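Local structure of TrwG component of type IV secretion system (Bartonella birtlesii, 4JF8) at residues V53-T58 / Q65-T70; Q125-D128 / A132-V135. The protein probably serves as an inner-membrane VirB8-type component of a type IV secretion system, this soluble part being its VirB8 domain, taken to lie in the periplasm. All blocks are in the same frame, centred on the assembly; numbering follows the deposited sequence.

In the fold
Contact 1 (53-58 with 65-70) joins two helices about 6 Å from the centre of the chain, whereas contact 2 (125-128 with 132-135) lies at the end of a hairpin about 19 Å from that centre. Their own centres are 19 Å apart and their nearest atoms about 8 Å, so the two do not touch. Strand 117-128 connects them: Val53, on helix 42-57, packs on Val120 and Phe122 of this strand, whose last residues form one side of contact 2. Helices against a four-stranded antiparallel sheet fit the NTF2-like fold of VirB8 domains. Ethanediol molecules, probably from the crystallisation liquor, lie at contact 1, and another is near the Gln126 side chain of contact 2.

Contact 1: residues V53-T58 / Q65-T70; sequences VLNRET and QLNYDT. With EDO (1,2-ethanediol), chain C; EDO (1,2-ethanediol), chain B.
Asn67 ND2 spends both of its N-H bonds at this crossing, one on Asn55 OD1 at 2.9 Å and the other on O1 of the chain B ethanediol, also at 2.9 Å. The first bond is fairly straight, 162° at the hydrogen, and its acceptor lies in the amide plane of Asn67. The donor sits above the carbonyl plane of Asn55, not on a lone pair; the amide planes are 63° apart. Asparagine suits both places: its short chain lets the backbones close to 4.5 Å between Asn55 CA and Asn67 CA while still presenting a donor and an acceptor. Thr63 OG1, just before helix 64-73, hydrogen-bonds Asn67 OD1, and Asn55 ND2 donates to Gln51 O one turn back, so both amides have their rotation fixed. Thr70 adds an apolar contact, its CG2 resting 3.7 Å from the amide carbon CG of Asn55. That methyl is anti to the backbone N (OG1 at chi1 -63°), which leaves OG1 to bond Leu66 O at 2.8 Å within its own helix. Thr58 OG1 likewise turns back to Leu54 O, 2.6 Å away, where helix 42-57 ends. This is the steep crossing of consecutive helices, segment axes 8.0 Å apart, in the helical layer of the NTF2-like VirB8 fold. With amide-to-amide bonding as its one direct hydrogen bond and little apolar burial, the crossing is polar and suited to the surface.

Contact 2: residues Q125-D128 / A132-V135; sequences QQHD and AVGV
Gln125 reaches across to Gly134 with its amide, NE2 giving a hydrogen to Gly134 O at 2.9 Å, almost end-on to the carbonyl and 166° at the hydrogen. CG stands anti to the backbone N (chi1 -171°) and the chain runs on extended, which is the length needed to span the gap. NE2 also lies 3.5 Å from Val133 CG1. The same methyl lies over one face of the His127 ring, 4.2 Å from its centroid and displaced toward the rim, a CH-pi contact between side chains that run alongside each other. Beta-branched valine suits this place, since its other methyl, CG2, comes up to His127 ND1.

Beneath these side chains runs the backbone of a beta hairpin, in which segment 132-135 doubles back antiparallel to the end of strand 117-128. His127 and Val133 are a non-hydrogen-bonded pair, flanked by Gly134 N to Gln126 O, 2.8 Å and almost linear at 178°, and by Asp128 N to Ala132 O, 2.8 Å. Only this one bridge forms; on either side of its two bonds, water takes over. Where Gln126 N might have bonded Gly134 O, a water instead links it to Val135 O, and the Gln125 side chain takes the glycine carbonyl. At the turn end another water donates to both Asp128 O and Ala132 O.

On the other face, the Ala132 methyl touches Asp128 OD2 and CB. Asp128 is held in turn by Gln126, whose NE2 bonds OD1 at 2.9 Å on the syn lone pair. Further out, backbone bonds from Gln125 to Thr104 and from His127 to Arg102 fasten this strand to strand 101-112.

Contact 1: residues V53-T58 / Q65-T70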
loop_
_atom_site.group_PDB
_atom_site.type_symbol
_atom_site.label_atom_id
_atom_site.label_comp_id
_atom_site.label_asym_id
_atom_site.label_seq_id
_atom_site.Cartn_x
_atom_site.Cartn_y
_atom_site.Cartn_z
ATOM N N VAL A 53 -0.626 -8.604 7.149
ATOM C CA VAL A 53 -0.692 -8.426 8.585
ATOM C C VAL A 53 -0.854 -6.951 8.932
ATOM O O VAL A 53 -1.654 -6.592 9.800
ATOM C CB VAL A 53 0.512 -9.077 9.300
ATOM C CG1 VAL A 53 0.516 -8.699 10.777
ATOM C CG2 VAL A 53 0.454 -10.597 9.161
ATOM N N LEU A 54 -0.104 -6.078 8.271
ATOM C CA LEU A 54 -0.217 -4.654 8.578
ATOM C C LEU A 54 -1.621 -4.160 8.268
ATOM O O LEU A 54 -2.198 -3.376 9.036
ATOM C CB LEU A 54 0.810 -3.832 7.797
ATOM C CG LEU A 54 2.260 -3.982 8.268
ATOM C CD1 LEU A 54 3.179 -3.175 7.368
ATOM C CD2 LEU A 54 2.404 -3.531 9.721
ATOM N N ASN A 55 -2.184 -4.552 7.139
ATOM C CA ASN A 55 -3.498 -4.019 6.765
ATOM C C ASN A 55 -4.627 -4.624 7.582
ATOM O O ASN A 55 -5.615 -3.940 7.840
ATOM C CB ASN A 55 -3.746 -4.151 5.266
ATOM C CG ASN A 55 -3.055 -3.073 4.488
ATOM O OD1 ASN A 55 -3.601 -1.981 4.316
ATOM N ND2 ASN A 55 -1.873 -3.351 3.993
ATOM N N ARG A 56 -4.476 -5.858 8.020
ATOM C CA ARG A 56 -5.545 -6.533 8.758
ATOM C C ARG A 56 -5.557 -6.150 10.232
ATOM O O ARG A 56 -6.624 -5.973 10.824
ATOM C CB ARG A 56 -5.429 -8.051 8.604
ATOM C CG ARG A 56 -6.514 -8.784 9.378
ATOM C CD ARG A 56 -6.716 -10.200 8.952
ATOM N NE ARG A 56 -7.643 -10.913 9.831
ATOM C CZ ARG A 56 -8.280 -12.036 9.526
ATOM N NH1 ARG A 56 -8.186 -12.581 8.315
ATOM N NH2 ARG A 56 -9.058 -12.616 10.436
ATOM N N GLU A 57 -4.374 -6.036 10.820
ATOM C CA GLU A 57 -4.274 -5.839 12.264
ATOM C C GLU A 57 -4.249 -4.365 12.673
ATOM O O GLU A 57 -4.583 -4.025 13.798
ATOM C CB GLU A 57 -3.033 -6.563 12.825
ATOM C CG GLU A 57 -3.042 -8.076 12.650
ATOM C CD GLU A 57 -4.185 -8.767 13.367
ATOM O OE1 GLU A 57 -4.671 -8.255 14.404
ATOM O OE2 GLU A 57 -4.596 -9.841 12.888
ATOM N N THR A 58 -3.840 -3.482 11.780
ATOM C CA THR A 58 -3.857 -2.046 12.080
ATOM C C THR A 58 -5.266 -1.546 12.233
ATOM O O THR A 58 -6.132 -1.918 11.428
ATOM C CB THR A 58 -3.180 -1.242 10.951
ATOM O OG1 THR A 58 -1.785 -1.559 10.908
ATOM C CG2 THR A 58 -3.361 0.258 11.141
ATOM N N GLN A 65 -10.377 2.613 5.399
ATOM C CA GLN A 65 -10.935 2.198 4.115
ATOM C C GLN A 65 -9.936 1.355 3.295
ATOM O O GLN A 65 -10.245 0.272 2.800
ATOM C CB GLN A 65 -11.394 3.419 3.320
ATOM C CG GLN A 65 -12.106 3.056 2.031
ATOM C CD GLN A 65 -13.473 2.489 2.292
ATOM O OE1 GLN A 65 -13.741 1.280 2.187
ATOM N NE2 GLN A 65 -14.350 3.364 2.707
ATOM N N LEU A 66 -8.717 1.869 3.204
ATOM C CA LEU A 66 -7.643 1.168 2.500
ATOM C C LEU A 66 -7.250 -0.120 3.187
ATOM O O LEU A 66 -7.047 -1.144 2.514
ATOM C CB LEU A 66 -6.424 2.061 2.398
ATOM C CG LEU A 66 -6.600 3.252 1.467
ATOM C CD1 LEU A 66 -5.492 4.243 1.742
ATOM C CD2 LEU A 66 -6.582 2.823 0.009
ATOM N N ASN A 67 -7.088 -0.086 4.510
ATOM C CA ASN A 67 -6.684 -1.285 5.247
ATOM C C ASN A 67 -7.721 -2.399 5.087
ATOM O O ASN A 67 -7.357 -3.557 4.828
ATOM C CB ASN A 67 -6.536 -0.960 6.743
ATOM C CG ASN A 67 -5.421 0.037 7.066
ATOM O OD1 ASN A 67 -5.561 0.797 8.018
ATOM N ND2 ASN A 67 -4.344 0.030 6.315
ATOM N N TYR A 68 -8.999 -2.072 5.270
ATOM C CA TYR A 68 -10.100 -3.022 5.176
ATOM C C TYR A 68 -10.195 -3.593 3.755
ATOM O O TYR A 68 -10.294 -4.802 3.547
ATOM C CB TYR A 68 -11.395 -2.335 5.595
ATOM C CG TYR A 68 -12.626 -3.187 5.567
ATOM C CD1 TYR A 68 -13.107 -3.792 6.723
ATOM C CD2 TYR A 68 -13.351 -3.350 4.390
ATOM C CE1 TYR A 68 -14.262 -4.545 6.697
ATOM C CE2 TYR A 68 -14.518 -4.105 4.366
ATOM C CZ TYR A 68 -14.952 -4.693 5.522
ATOM O OH TYR A 68 -16.128 -5.415 5.510
ATOM N N ASP A 69 -10.172 -2.711 2.762
ATOM C CA ASP A 69 -10.295 -3.179 1.388
ATOM C C ASP A 69 -9.124 -4.041 0.971
ATOM O O ASP A 69 -9.291 -5.005 0.236
ATOM C CB ASP A 69 -10.469 -2.000 0.427
ATOM C CG ASP A 69 -11.822 -1.315 0.564
ATOM O OD1 ASP A 69 -12.780 -1.924 1.081
ATOM O OD2 ASP A 69 -11.944 -0.162 0.109
ATOM N N THR A 70 -7.917 -3.682 1.402
ATOM C CA THR A 70 -6.743 -4.483 1.067
ATOM C C THR A 70 -6.860 -5.866 1.699
ATOM O O THR A 70 -6.623 -6.894 1.051
ATOM C CB THR A 70 -5.454 -3.791 1.539
ATOM O OG1 THR A 70 -5.291 -2.540 0.868
ATOM C CG2 THR A 70 -4.245 -4.640 1.307
HETATM C C1 EDO C . -8.221 -2.870 9.939
HETATM O O1 EDO C . -8.455 -3.964 10.842
HETATM C C2 EDO C . -8.990 -3.067 8.662
HETATM O O2 EDO C . -8.373 -4.116 7.975
HETATM C C1 EDO B . -1.035 0.220 7.578
HETATM O O1 EDO B . -1.837 1.303 7.090
HETATM C C2 EDO B . -0.334 -0.413 6.388
HETATM O O2 EDO B . 0.742 0.427 5.944
HETATM O O HOH W 1 -7.430 0.498 10.030
#

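Contact 2: residues Q125-D128 / A132-V135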
loop_
_atom_site.group_PDB
_atom_site.type_symbol
_atom_site.label_atom_id
_atom_site.label_comp_id
_atom_site.label_asym_id
_atom_site.label_seq_id
_atom_site.Cartn_x
_atom_site.Cartn_y
_atom_site.Cartn_z
ATOM N N GLN A 125 -0.350 -2.308 19.835
ATOM C CA GLN A 125 -0.495 -1.438 20.992
ATOM C C GLN A 125 -1.562 -0.403 20.680
ATOM O O GLN A 125 -1.533 0.281 19.646
ATOM C CB GLN A 125 0.826 -0.773 21.346
ATOM C CG GLN A 125 0.756 -0.035 22.674
ATOM C CD GLN A 125 2.122 0.353 23.193
ATOM O OE1 GLN A 125 3.013 0.686 22.408
ATOM N NE2 GLN A 125 2.293 0.295 24.502
ATOM N N GLN A 126 -2.511 -0.281 21.589
ATOM C CA GLN A 126 -3.615 0.654 21.402
ATOM C C GLN A 126 -3.273 2.003 22.003
ATOM O O GLN A 126 -2.800 2.093 23.145
ATOM C CB GLN A 126 -4.886 0.105 22.031
ATOM C CG GLN A 126 -6.111 0.990 21.806
ATOM C CD GLN A 126 -7.397 0.315 22.171
ATOM O OE1 GLN A 126 -7.590 -0.861 21.877
ATOM N NE2 GLN A 126 -8.301 1.055 22.787
ATOM N N HIS A 127 -3.465 3.047 21.209
ATOM C CA HIS A 127 -3.289 4.421 21.651
ATOM C C HIS A 127 -4.628 5.098 21.553
ATOM O O HIS A 127 -5.121 5.309 20.452
ATOM C CB HIS A 127 -2.312 5.158 20.755
ATOM C CG HIS A 127 -0.921 4.640 20.819
ATOM N ND1 HIS A 127 0.067 5.290 21.516
ATOM C CD2 HIS A 127 -0.347 3.539 20.282
ATOM C CE1 HIS A 127 1.195 4.608 21.415
ATOM N NE2 HIS A 127 0.971 3.542 20.676
ATOM N N ASP A 128 -5.223 5.454 22.684
ATOM C CA ASP A 128 -6.475 6.192 22.658
ATOM C C ASP A 128 -6.152 7.641 22.340
ATOM O O ASP A 128 -5.092 8.156 22.705
ATOM C CB ASP A 128 -7.182 6.121 24.006
ATOM C CG ASP A 128 -7.715 4.722 24.331
ATOM O OD1 ASP A 128 -7.722 3.850 23.464
ATOM O OD2 ASP A 128 -8.118 4.503 25.493
ATOM N N ALA A 132 -4.314 7.856 26.638
ATOM C CA ALA A 132 -4.145 6.566 27.327
ATOM C C ALA A 132 -3.509 5.567 26.365
ATOM O O ALA A 132 -3.851 5.517 25.177
ATOM C CB ALA A 132 -5.471 6.037 27.809
ATOM N N VAL A 133 -2.557 4.794 26.871
ATOM C CA VAL A 133 -1.849 3.803 26.060
ATOM C C VAL A 133 -2.017 2.434 26.680
ATOM O O VAL A 133 -1.853 2.257 27.884
ATOM C CB VAL A 133 -0.369 4.161 25.915
ATOM C CG1 VAL A 133 0.340 3.149 25.020
ATOM C CG2 VAL A 133 -0.235 5.559 25.337
ATOM N N GLY A 134 -2.366 1.457 25.850
ATOM C CA GLY A 134 -2.528 0.098 26.340
ATOM C C GLY A 134 -1.215 -0.646 26.425
ATOM O O GLY A 134 -0.152 -0.170 26.007
ATOM N N VAL A 135 -1.298 -1.850 26.979
ATOM C CA VAL A 135 -0.136 -2.711 27.114
ATOM C C VAL A 135 0.198 -3.291 25.737
ATOM O O VAL A 135 -0.695 -3.672 24.996
ATOM C CB VAL A 135 -0.445 -3.852 28.106
ATOM C CG1 VAL A 135 0.674 -4.879 28.141
ATOM C CG2 VAL A 135 -0.669 -3.294 29.509
HETATM O O HOH W 2 -2.652 -2.395 23.599
HETATM O O HOH W 3 -2.360 7.244 23.246
#